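Local coordinates for death on curing protein (Enterobacteria phage P1, PDB 3DD7) that is the toxin of a phage toxin-antitoxin pair, a Fic/Doc-family protein that probably blocks translation and is held in check by its antitoxin Phd, at residues T57-T62 with V102-G107; L51-A56 with I109-V114; A61-Y66 with R74-S79; A98-G103 with D116-L121. The protein carries 2 engineered substitutions. All blocks are in the same frame, centred on the assembly; numbering follows the deposited sequence.

In the fold
Helix 51-65 is the common element: contacts 1, 2 and 3 are set along it, against helices 97-105, 111-122 and 72-86 respectively. Contact 4 joins two of these partners, 97-105 and 111-122, to each other. Contacts 1 and 3 have centres about 6 Å apart and are tied by Arg64 NE, 2.6 Å from Ala104 O in a probable hydrogen bond. Contacts 2 and 4 have centres about 8 Å apart; a probable backbone bond between Ile109 N and Gly103 O, 3.1 Å, spans the turn between helices 97-105 and 111-122. The bound Phd peptide reaches residues of contacts 3 and 4, whose centres are about 13 Å apart.

Contact 1 (T57-T62 with V102-G107); sequences TYLVAT and VGAATG
The C-terminal end of helix 97-105, closed by a Schellman motif, is set against the middle of helix 51-65 in this all-helical Fic/Doc protein, with Ala104 meeting Leu59 and Val60. The two backbones come close, 5.5 Å between the CA atoms of Val60 and Ala104, and alanine suits such a place because its single methyl fills the narrow gap without prying the helices apart. That methyl is directed toward the other helix and is the one side-chain group that segment 102-107 brings to the contact.

Leu59 supplies the nearer partner: its CD2 lies 3.5 Å from Ala104 CB. The CB of Leu59 is directed along the flank of its helix rather than across, and it is the branched end that closes the gap. With chi1 at -165° CG is anti to the backbone N, and from there CD2 extends over the alanine. Val60 adds a looser touch from beside, CG2 to Ala104 CB at 4.2 Å. Both residues are buried and have further apolar neighbours: Leu59 packs on Leu77, Ala80 and Val114, and Val60 on Val111 and Val114. Branched aliphatic residues therefore fit a position where several helices converge.

In the Schellman turn that follows, Gly107 takes a positive phi of 84°, readily reached by glycine, and its N turns back to Ala104 O at 3.2 Å. The same carbonyl oxygen is gripped a second time, by NE of Arg64 from helix 51-65.

Contact 2 (L51-A56 with I109-V114); sequences LFEVSA and ISVSSV
Ala56 CB presses into the first turn of helix 111-122, 3.4 Å from the carbonyl oxygen of Val111 and 3.8 Å from Val114 CG1. Its methyl thus sits over backbone as well as side chains, a closeness that a small residue permits; the CA atoms of Ala56 and Val111 are only 5.4 Å apart. Val111 also offers CG1, at 3.9 Å from Ala56 CB. This methyl is anti to the backbone N, chi1 171°, and the same branch receives Glu53. The glutamate crosses the valine at about a right angle and brings OE1 to 3.6 Å from CG1, an approach of a carboxylate to a methyl rather than a polar bond. A bend at chi2, with chi1 (-134°) off the staggered positions, brings the carboxylate round to the valine.

Two helices of the Fic/Doc bundle meet here near their N-terminal ends, and the next shell fixes both. On the one, Ser110 is the N-cap: its OG accepts from Ser113 N at 2.9 Å, a nearly straight bond of 163°, so a short hydroxyl side chain takes up an amide that the first turn would otherwise leave without a backbone acceptor. On the other, Asp50 OD1 accepts from Glu53 N. In the conformer described, Ser55 OG is bound to Ala80 O of helix 72-86. Phe52, on another side of the turn, packs on Leu118 and Arg119.

Contact 3 (A61-Y66 with R74-S79); sequences ATARGY and RTALNS. Engineered in segment 61-66: Tyr66 (natural residue His).
Thr62, Ala63 and Ala76 bring helices 51-65 and 72-86 together almost exactly antiparallel, at 174° over their short segments, with axes 7.9 Å apart. The apolar contact is made of very small groups, which allows the CA atoms of Thr62 and Ala76 to approach to 4.9 Å. Ala76 aims its methyl at the facing helix, where CB rests 3.5 Å from the backbone N of Ala63 and 3.7 Å from Ala63 CB. Thr62 answers with its methyl branch: CG2, anti to the backbone N, lies alongside the Ala76 backbone, 3.7 Å from its N, and more loosely meets Thr75 CG2. Threonine suits the spot because one branch packs while the hydroxyl turns back to its own helix, in a weak bond to Tyr58 O.

The stronger polar bonds lie within helix 72-86 or reach outside the pair. Asn78 ND2 donates to Arg74 O at 2.6 Å in a nearly straight bond of 177°. The oxygen lies in the plane of the amide, whereas the donor stands 38° above the plane of the carbonyl, which also receives Asn78 N. This bond fixes the amide's rotation, and ND2 binds a polar side chain of the Phd peptide as well. Arg74 NH1 is held by Asn16 OD1 and Gly21 O.

Beyond Gly65 the chain leaves the helix at Tyr66, an engineered residue replacing the natural His. The Fic signature motif starts there, runs through the connecting loop and ends at Arg74 in the first turn of helix 72-86, so this antiparallel pair flanks the family's characteristic sequence.

Contact 4 (A98-G103 with D116-L121); sequences ADLTVG and DTLRRL
Leu100, which has the most surface buried here, reaches across from helix 97-105 to Thr117 and Leu118 of helix 111-122. The backbones stand well apart, 8.2 Å between the CA atoms of Leu100 and Thr117, a gap that suits a long branched side chain. With CG anti to the backbone N, chi1 180°, both its methyls are carried outward.

Thr117 comes the other way, and the two meet tip to tip: Leu100 CD2 is 3.9 Å from Thr117 CG2, while CD1 lies by CB and the hydroxyl. The threonine can face a leucine because its OG1 is bound back to Ser113 O, one turn earlier, and its methyl is presented to the contact. Leu118 approaches at a slant; its CB is not aimed at the partner, but CD2 swings in to 4.0 Å from Leu100 CD2.

On a different face of helix 111-122, Arg119 NH1 bridges to Asp116 OD1 at 3.2 Å, the oxygen lying in the guanidinium plane, and NH2 forms a salt bridge with Asp50 OD1. Leu118 also packs on Phe52 and Ser55 of helix 51-65, and Thr101, next to Leu100, touches Leu77 of helix 72-86 and the bound peptide.

Contact 1 (T57-T62 with V102-G107)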
loop_
_atom_site.group_PDB
_atom_site.type_symbol
_atom_site.label_atom_id
_atom_site.label_comp_id
_atom_site.label_asym_id
_atom_site.label_seq_id
_atom_site.Cartn_x
_atom_site.Cartn_y
_atom_site.Cartn_z
ATOM N N THR A 57 -0.727 7.437 3.515
ATOM C CA THR A 57 0.386 7.293 4.461
ATOM C C THR A 57 0.917 5.858 4.382
ATOM O O THR A 57 2.137 5.645 4.296
ATOM C CB THR A 57 -0.031 7.681 5.910
ATOM O OG1 THR A 57 -0.666 8.962 5.900
ATOM C CG2 THR A 57 1.177 7.776 6.828
ATOM N N TYR A 58 0.007 4.875 4.360
ATOM C CA TYR A 58 0.428 3.486 4.109
ATOM C C TYR A 58 1.155 3.350 2.776
ATOM O O TYR A 58 2.205 2.704 2.700
ATOM C CB TYR A 58 -0.741 2.513 4.104
ATOM C CG TYR A 58 -1.205 2.071 5.478
ATOM C CD1 TYR A 58 -0.537 1.057 6.175
ATOM C CD2 TYR A 58 -2.307 2.667 6.070
ATOM C CE1 TYR A 58 -0.968 0.654 7.439
ATOM C CE2 TYR A 58 -2.770 2.259 7.320
ATOM C CZ TYR A 58 -2.089 1.259 8.008
ATOM O OH TYR A 58 -2.534 0.860 9.254
ATOM N N LEU A 59 0.578 3.920 1.721
ATOM C CA LEU A 59 1.170 3.806 0.409
ATOM C C LEU A 59 2.591 4.387 0.399
ATOM O O LEU A 59 3.543 3.704 0.012
ATOM C CB LEU A 59 0.291 4.468 -0.655
ATOM C CG LEU A 59 0.610 4.121 -2.112
ATOM C CD1 LEU A 59 -0.610 4.320 -3.048
ATOM C CD2 LEU A 59 1.827 4.923 -2.630
ATOM N N VAL A 60 2.739 5.643 0.821
ATOM C CA VAL A 60 4.053 6.287 0.793
ATOM C C VAL A 60 5.047 5.566 1.722
ATOM O O VAL A 60 6.208 5.323 1.345
ATOM C CB VAL A 60 3.984 7.803 1.111
ATOM C CG1 VAL A 60 5.389 8.451 1.136
ATOM C CG2 VAL A 60 3.118 8.533 0.092
ATOM N N ALA A 61 4.596 5.213 2.928
ATOM C CA ALA A 61 5.503 4.601 3.914
ATOM C C ALA A 61 6.115 3.287 3.412
ATOM O O ALA A 61 7.323 3.045 3.574
ATOM C CB ALA A 61 4.806 4.416 5.260
ATOM N N THR A 62 5.299 2.461 2.769
ATOM C CA THR A 62 5.774 1.188 2.236
ATOM C C THR A 62 6.568 1.395 0.944
ATOM O O THR A 62 7.628 0.786 0.751
ATOM C CB THR A 62 4.615 0.194 2.072
ATOM O OG1 THR A 62 4.096 -0.077 3.379
ATOM C CG2 THR A 62 5.081 -1.114 1.455
ATOM N N VAL A 102 4.917 4.696 -8.324
ATOM C CA VAL A 102 6.327 4.979 -8.644
ATOM C C VAL A 102 6.710 6.377 -8.133
ATOM O O VAL A 102 7.747 6.559 -7.476
ATOM C CB VAL A 102 6.611 4.842 -10.171
ATOM C CG1 VAL A 102 8.039 5.270 -10.523
ATOM C CG2 VAL A 102 6.355 3.414 -10.628
ATOM N N GLY A 103 5.859 7.365 -8.402
ATOM C CA GLY A 103 6.133 8.724 -7.949
ATOM C C GLY A 103 6.237 8.837 -6.438
ATOM O O GLY A 103 7.075 9.588 -5.916
ATOM N N ALA A 104 5.388 8.100 -5.735
ATOM C CA ALA A 104 5.429 8.049 -4.279
ATOM C C ALA A 104 6.748 7.422 -3.827
ATOM O O ALA A 104 7.406 7.896 -2.894
ATOM C CB ALA A 104 4.256 7.228 -3.756
ATOM N N ALA A 105 7.121 6.353 -4.518
ATOM C CA ALA A 105 8.309 5.574 -4.186
ATOM C C ALA A 105 9.604 6.386 -4.334
ATOM O O ALA A 105 10.521 6.226 -3.540
ATOM C CB ALA A 105 8.362 4.301 -5.029
ATOM N N THR A 106 9.652 7.260 -5.342
ATOM C CA THR A 106 10.858 8.044 -5.657
ATOM C C THR A 106 10.933 9.319 -4.830
ATOM O O THR A 106 11.908 10.056 -4.906
ATOM C CB THR A 106 10.925 8.422 -7.163
ATOM O OG1 THR A 106 9.726 9.114 -7.542
ATOM C CG2 THR A 106 11.067 7.185 -8.025
ATOM N N GLY A 107 9.895 9.589 -4.046
ATOM C CA GLY A 107 9.837 10.824 -3.266
ATOM C C GLY A 107 9.306 12.036 -4.022
ATOM O O GLY A 107 9.333 13.148 -3.496
#

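Contact 2 (L51-A56 with I109-V114)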
loop_
_atom_site.group_PDB
_atom_site.type_symbol
_atom_site.label_atom_id
_atom_site.label_comp_id
_atom_site.label_asym_id
_atom_site.label_seq_id
_atom_site.Cartn_x
_atom_site.Cartn_y
_atom_site.Cartn_z
ATOM N N LEU A 51 -9.811 8.949 5.509
ATOM C CA LEU A 51 -9.395 7.631 5.036
ATOM C C LEU A 51 -8.379 7.743 3.917
ATOM O O LEU A 51 -7.452 6.943 3.841
ATOM C CB LEU A 51 -10.598 6.813 4.575
ATOM C CG LEU A 51 -11.481 6.298 5.713
ATOM C CD1 LEU A 51 -12.616 5.482 5.092
ATOM C CD2 LEU A 51 -10.681 5.449 6.718
ATOM N N PHE A 52 -8.524 8.760 3.075
ATOM C CA PHE A 52 -7.597 8.904 1.943
ATOM C C PHE A 52 -6.208 9.349 2.368
ATOM O O PHE A 52 -5.212 8.892 1.779
ATOM C CB PHE A 52 -8.206 9.779 0.859
ATOM C CG PHE A 52 -9.440 9.171 0.281
ATOM C CD1 PHE A 52 -9.341 8.047 -0.546
ATOM C CD2 PHE A 52 -10.702 9.633 0.635
ATOM C CE1 PHE A 52 -10.482 7.435 -1.050
ATOM C CE2 PHE A 52 -11.850 9.020 0.127
ATOM C CZ PHE A 52 -11.743 7.929 -0.716
ATOM N N GLU A 53 -6.142 10.208 3.388
ATOM C CA GLU A 53 -4.844 10.589 3.963
ATOM C C GLU A 53 -4.164 9.378 4.591
ATOM O O GLU A 53 -2.981 9.148 4.375
ATOM C CB GLU A 53 -4.935 11.727 4.996
ATOM C CG GLU A 53 -3.829 12.795 4.725
ATOM C CD GLU A 53 -2.912 13.164 5.899
ATOM O OE1 GLU A 53 -1.673 13.005 5.740
ATOM O OE2 GLU A 53 -3.390 13.665 6.948
ATOM N N VAL A 54 -4.927 8.595 5.353
ATOM C CA VAL A 54 -4.392 7.379 5.971
ATOM C C VAL A 54 -3.929 6.375 4.908
ATOM O O VAL A 54 -2.806 5.894 4.984
ATOM C CB VAL A 54 -5.364 6.745 6.986
ATOM C CG1 VAL A 54 -4.686 5.587 7.722
ATOM C CG2 VAL A 54 -5.821 7.809 8.013
ATOM N N SER A 55 -4.777 6.085 3.914
ATOM C CA SER A 55 -4.383 5.194 2.816
ATOM C C SER A 55 -3.092 5.673 2.164
ATOM O O SER A 55 -2.185 4.878 1.900
ATOM C CB SER A 55 -5.486 5.083 1.761
ATOM O OG SER A 55 -5.085 4.242 0.690
ATOM N N ALA A 56 -3.011 6.972 1.911
ATOM C CA ALA A 56 -1.806 7.562 1.317
ATOM C C ALA A 56 -0.557 7.348 2.194
ATOM O O ALA A 56 0.538 7.133 1.662
ATOM C CB ALA A 56 -2.014 9.040 1.047
ATOM N N ILE A 109 6.113 12.425 -5.203
ATOM C CA ILE A 109 4.739 12.714 -4.831
ATOM C C ILE A 109 4.577 12.531 -3.322
ATOM O O ILE A 109 4.899 11.475 -2.790
ATOM C CB ILE A 109 3.759 11.803 -5.615
ATOM C CG1 ILE A 109 4.060 11.876 -7.129
ATOM C CG2 ILE A 109 2.315 12.171 -5.292
ATOM C CD1 ILE A 109 3.207 10.912 -7.996
ATOM N N SER A 110 4.103 13.580 -2.649
ATOM C CA SER A 110 3.911 13.590 -1.202
ATOM C C SER A 110 2.711 12.736 -0.798
ATOM O O SER A 110 1.871 12.397 -1.621
ATOM C CB SER A 110 3.654 15.032 -0.738
ATOM O OG SER A 110 2.322 15.428 -1.053
ATOM N N VAL A 111 2.618 12.441 0.494
ATOM C CA VAL A 111 1.429 11.836 1.087
ATOM C C VAL A 111 0.156 12.633 0.728
ATOM O O VAL A 111 -0.796 12.054 0.224
ATOM C CB VAL A 111 1.603 11.661 2.626
ATOM C CG1 VAL A 111 0.287 11.237 3.307
ATOM C CG2 VAL A 111 2.690 10.628 2.914
ATOM N N SER A 112 0.162 13.949 0.967
ATOM C CA SER A 112 -0.979 14.818 0.661
ATOM C C SER A 112 -1.419 14.655 -0.799
ATOM O O SER A 112 -2.612 14.530 -1.109
ATOM C CB SER A 112 -0.606 16.280 0.951
ATOM O OG SER A 112 -1.673 17.159 0.652
ATOM N N SER A 113 -0.443 14.662 -1.700
ATOM C CA SER A 113 -0.742 14.552 -3.121
ATOM C C SER A 113 -1.276 13.152 -3.485
ATOM O O SER A 113 -2.206 13.018 -4.293
ATOM C CB SER A 113 0.493 14.946 -3.925
ATOM O OG SER A 113 0.898 16.273 -3.571
ATOM N N VAL A 114 -0.686 12.112 -2.898
ATOM C CA VAL A 114 -1.206 10.757 -3.101
ATOM C C VAL A 114 -2.657 10.673 -2.613
ATOM O O VAL A 114 -3.541 10.144 -3.312
ATOM C CB VAL A 114 -0.312 9.669 -2.439
ATOM C CG1 VAL A 114 -0.982 8.316 -2.577
ATOM C CG2 VAL A 114 1.043 9.633 -3.144
#

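Contact 3 (A61-Y66 with R74-S79)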
loop_
_atom_site.group_PDB
_atom_site.type_symbol
_atom_site.label_atom_id
_atom_site.label_comp_id
_atom_site.label_asym_id
_atom_site.label_seq_id
_atom_site.Cartn_x
_atom_site.Cartn_y
_atom_site.Cartn_z
ATOM N N ALA A 61 4.596 5.213 2.928
ATOM C CA ALA A 61 5.503 4.601 3.914
ATOM C C ALA A 61 6.115 3.287 3.412
ATOM O O ALA A 61 7.323 3.045 3.574
ATOM C CB ALA A 61 4.806 4.416 5.260
ATOM N N THR A 62 5.299 2.461 2.769
ATOM C CA THR A 62 5.774 1.188 2.236
ATOM C C THR A 62 6.568 1.395 0.944
ATOM O O THR A 62 7.628 0.786 0.751
ATOM C CB THR A 62 4.615 0.194 2.072
ATOM O OG1 THR A 62 4.096 -0.077 3.379
ATOM C CG2 THR A 62 5.081 -1.114 1.455
ATOM N N ALA A 63 6.075 2.283 0.088
ATOM C CA ALA A 63 6.737 2.530 -1.182
ATOM C C ALA A 63 8.173 3.028 -1.000
ATOM O O ALA A 63 9.060 2.671 -1.781
ATOM C CB ALA A 63 5.911 3.483 -2.049
ATOM N N ARG A 64 8.405 3.819 0.047
ATOM C CA ARG A 64 9.732 4.389 0.332
ATOM C C ARG A 64 10.558 3.596 1.339
ATOM O O ARG A 64 11.749 3.877 1.527
ATOM C CB ARG A 64 9.589 5.813 0.866
ATOM C CG ARG A 64 9.008 6.740 -0.124
ATOM C CD ARG A 64 9.087 8.171 0.323
ATOM N NE ARG A 64 8.229 8.898 -0.585
ATOM C CZ ARG A 64 7.825 10.152 -0.461
ATOM N NH1 ARG A 64 8.204 10.903 0.576
ATOM N NH2 ARG A 64 7.016 10.631 -1.401
ATOM N N GLY A 65 9.925 2.619 1.981
ATOM C CA GLY A 65 10.480 1.998 3.183
ATOM C C GLY A 65 11.456 0.853 2.964
ATOM O O GLY A 65 12.215 0.516 3.882
ATOM N N TYR A 66 11.443 0.265 1.764
ATOM C CA TYR A 66 12.338 -0.854 1.408
ATOM C C TYR A 66 12.311 -1.942 2.475
ATOM O O TYR A 66 13.342 -2.423 2.945
ATOM C CB TYR A 66 13.770 -0.362 1.130
ATOM C CG TYR A 66 13.839 0.606 -0.031
ATOM C CD1 TYR A 66 13.657 1.971 0.172
ATOM C CD2 TYR A 66 14.053 0.149 -1.336
ATOM C CE1 TYR A 66 13.698 2.872 -0.883
ATOM C CE2 TYR A 66 14.101 1.044 -2.415
ATOM C CZ TYR A 66 13.922 2.407 -2.177
ATOM O OH TYR A 66 13.965 3.316 -3.217
ATOM N N ARG A 74 4.359 -2.747 -5.364
ATOM C CA ARG A 74 3.119 -3.532 -5.409
ATOM C C ARG A 74 2.482 -3.631 -4.031
ATOM O O ARG A 74 1.265 -3.447 -3.885
ATOM C CB ARG A 74 3.356 -4.918 -6.008
ATOM C CG ARG A 74 3.342 -4.908 -7.524
ATOM C CD ARG A 74 3.681 -6.323 -8.026
ATOM N NE ARG A 74 5.124 -6.566 -8.076
ATOM C CZ ARG A 74 5.703 -7.768 -7.984
ATOM N NH1 ARG A 74 4.985 -8.849 -7.714
ATOM N NH2 ARG A 74 7.017 -7.881 -8.127
ATOM N N THR A 75 3.307 -3.876 -3.015
ATOM C CA THR A 75 2.783 -4.089 -1.671
ATOM C C THR A 75 2.241 -2.764 -1.167
ATOM O O THR A 75 1.197 -2.735 -0.536
ATOM C CB THR A 75 3.859 -4.692 -0.742
ATOM O OG1 THR A 75 4.301 -5.949 -1.305
ATOM C CG2 THR A 75 3.313 -4.884 0.685
ATOM N N ALA A 76 2.934 -1.673 -1.504
ATOM C CA ALA A 76 2.516 -0.323 -1.104
ATOM C C ALA A 76 1.102 -0.053 -1.644
ATOM O O ALA A 76 0.188 0.246 -0.885
ATOM C CB ALA A 76 3.486 0.701 -1.636
ATOM N N LEU A 77 0.942 -0.228 -2.958
ATOM C CA LEU A 77 -0.331 0.015 -3.648
ATOM C C LEU A 77 -1.489 -0.860 -3.138
ATOM O O LEU A 77 -2.545 -0.346 -2.760
ATOM C CB LEU A 77 -0.172 -0.137 -5.167
ATOM C CG LEU A 77 -1.470 0.065 -5.945
ATOM C CD1 LEU A 77 -2.047 1.468 -5.678
ATOM C CD2 LEU A 77 -1.225 -0.131 -7.419
ATOM N N ASN A 78 -1.268 -2.167 -3.125
ATOM C CA ASN A 78 -2.306 -3.111 -2.718
ATOM C C ASN A 78 -2.704 -2.917 -1.256
ATOM O O ASN A 78 -3.892 -3.020 -0.935
ATOM C CB ASN A 78 -1.863 -4.560 -3.001
ATOM C CG ASN A 78 -1.837 -4.891 -4.497
ATOM O OD1 ASN A 78 -2.801 -5.454 -5.041
ATOM N ND2 ASN A 78 -0.739 -4.574 -5.155
ATOM N N SER A 79 -1.743 -2.597 -0.377
ATOM C CA SER A 79 -2.037 -2.414 1.050
ATOM C C SER A 79 -2.891 -1.158 1.262
ATOM O O SER A 79 -3.877 -1.183 1.997
ATOM C CB SER A 79 -0.757 -2.373 1.907
ATOM O OG SER A 79 0.045 -1.233 1.632
#

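Contact 4 (A98-G103 with D116-L121)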
loop_
_atom_site.group_PDB
_atom_site.type_symbol
_atom_site.label_atom_id
_atom_site.label_comp_id
_atom_site.label_asym_id
_atom_site.label_seq_id
_atom_site.Cartn_x
_atom_site.Cartn_y
_atom_site.Cartn_z
ATOM N N ALA A 98 -0.162 2.887 -11.280
ATOM C CA ALA A 98 1.246 2.512 -11.430
ATOM C C ALA A 98 2.174 3.728 -11.302
ATOM O O ALA A 98 3.080 3.727 -10.448
ATOM C CB ALA A 98 1.486 1.763 -12.752
ATOM N N ASP A 99 1.932 4.773 -12.109
ATOM C CA ASP A 99 2.774 5.982 -12.091
ATOM C C ASP A 99 2.670 6.701 -10.746
ATOM O O ASP A 99 3.654 7.289 -10.283
ATOM C CB ASP A 99 2.413 6.971 -13.215
ATOM C CG ASP A 99 2.639 6.409 -14.610
ATOM O OD1 ASP A 99 3.521 5.547 -14.799
ATOM O OD2 ASP A 99 1.927 6.860 -15.537
ATOM N N LEU A 100 1.484 6.634 -10.121
ATOM C CA LEU A 100 1.260 7.241 -8.802
ATOM C C LEU A 100 2.195 6.598 -7.790
ATOM O O LEU A 100 2.877 7.278 -7.017
ATOM C CB LEU A 100 -0.206 7.073 -8.353
ATOM C CG LEU A 100 -0.597 7.652 -6.975
ATOM C CD1 LEU A 100 -0.408 9.186 -6.957
ATOM C CD2 LEU A 100 -2.046 7.251 -6.588
ATOM N N THR A 101 2.240 5.273 -7.839
ATOM C CA THR A 101 2.979 4.502 -6.861
ATOM C C THR A 101 4.467 4.706 -7.067
ATOM O O THR A 101 5.190 4.882 -6.095
ATOM C CB THR A 101 2.562 3.033 -6.924
ATOM O OG1 THR A 101 1.138 2.959 -6.763
ATOM C CG2 THR A 101 3.240 2.194 -5.819
ATOM N N VAL A 102 4.917 4.696 -8.324
ATOM C CA VAL A 102 6.327 4.979 -8.644
ATOM C C VAL A 102 6.710 6.377 -8.133
ATOM O O VAL A 102 7.747 6.559 -7.476
ATOM C CB VAL A 102 6.611 4.842 -10.171
ATOM C CG1 VAL A 102 8.039 5.270 -10.523
ATOM C CG2 VAL A 102 6.355 3.414 -10.628
ATOM N N GLY A 103 5.859 7.365 -8.402
ATOM C CA GLY A 103 6.133 8.724 -7.949
ATOM C C GLY A 103 6.237 8.837 -6.438
ATOM O O GLY A 103 7.075 9.588 -5.916
ATOM N N ASP A 116 -4.767 13.086 -2.437
ATOM C CA ASP A 116 -5.610 13.863 -3.347
ATOM C C ASP A 116 -6.027 13.008 -4.535
ATOM O O ASP A 116 -7.174 13.060 -4.983
ATOM C CB ASP A 116 -4.886 15.127 -3.836
ATOM C CG ASP A 116 -4.872 16.242 -2.803
ATOM O OD1 ASP A 116 -5.754 16.268 -1.924
ATOM O OD2 ASP A 116 -3.975 17.116 -2.884
ATOM N N THR A 117 -5.095 12.206 -5.030
ATOM C CA THR A 117 -5.370 11.352 -6.177
ATOM C C THR A 117 -6.312 10.209 -5.795
ATOM O O THR A 117 -7.274 9.919 -6.513
ATOM C CB THR A 117 -4.075 10.821 -6.807
ATOM O OG1 THR A 117 -3.272 11.946 -7.199
ATOM C CG2 THR A 117 -4.374 9.964 -8.027
ATOM N N LEU A 118 -6.027 9.551 -4.679
ATOM C CA LEU A 118 -6.895 8.461 -4.209
ATOM C C LEU A 118 -8.316 8.979 -3.971
ATOM O O LEU A 118 -9.295 8.288 -4.282
ATOM C CB LEU A 118 -6.340 7.834 -2.924
ATOM C CG LEU A 118 -4.988 7.120 -3.045
ATOM C CD1 LEU A 118 -4.583 6.527 -1.678
ATOM C CD2 LEU A 118 -5.017 6.078 -4.115
ATOM N N ARG A 119 -8.431 10.186 -3.413
ATOM C CA ARG A 119 -9.745 10.769 -3.138
ATOM C C ARG A 119 -10.504 11.039 -4.446
ATOM O O ARG A 119 -11.716 10.811 -4.530
ATOM C CB ARG A 119 -9.606 12.054 -2.309
ATOM C CG ARG A 119 -10.929 12.634 -1.787
ATOM C CD ARG A 119 -10.677 13.914 -0.978
ATOM N NE ARG A 119 -10.001 13.626 0.287
ATOM C CZ ARG A 119 -8.722 13.892 0.533
ATOM N NH1 ARG A 119 -7.960 14.457 -0.397
ATOM N NH2 ARG A 119 -8.197 13.588 1.702
ATOM N N ARG A 120 -9.798 11.534 -5.464
ATOM C CA ARG A 120 -10.436 11.728 -6.767
ATOM C C ARG A 120 -10.919 10.402 -7.326
ATOM O O ARG A 120 -12.054 10.300 -7.787
ATOM C CB ARG A 120 -9.512 12.416 -7.768
ATOM C CG ARG A 120 -9.990 12.335 -9.216
ATOM C CD ARG A 120 -9.189 13.242 -10.120
ATOM N NE ARG A 120 -7.768 12.899 -10.183
ATOM C CZ ARG A 120 -7.269 11.946 -10.978
ATOM N NH1 ARG A 120 -8.074 11.221 -11.749
ATOM N NH2 ARG A 120 -5.958 11.713 -11.005
ATOM N N LEU A 121 -10.050 9.392 -7.288
ATOM C CA LEU A 121 -10.375 8.093 -7.868
ATOM C C LEU A 121 -11.531 7.411 -7.151
ATOM O O LEU A 121 -12.462 6.932 -7.807
ATOM C CB LEU A 121 -9.143 7.177 -7.896
ATOM C CG LEU A 121 -8.061 7.564 -8.916
ATOM C CD1 LEU A 121 -6.821 6.722 -8.715
ATOM C CD2 LEU A 121 -8.585 7.427 -10.369
#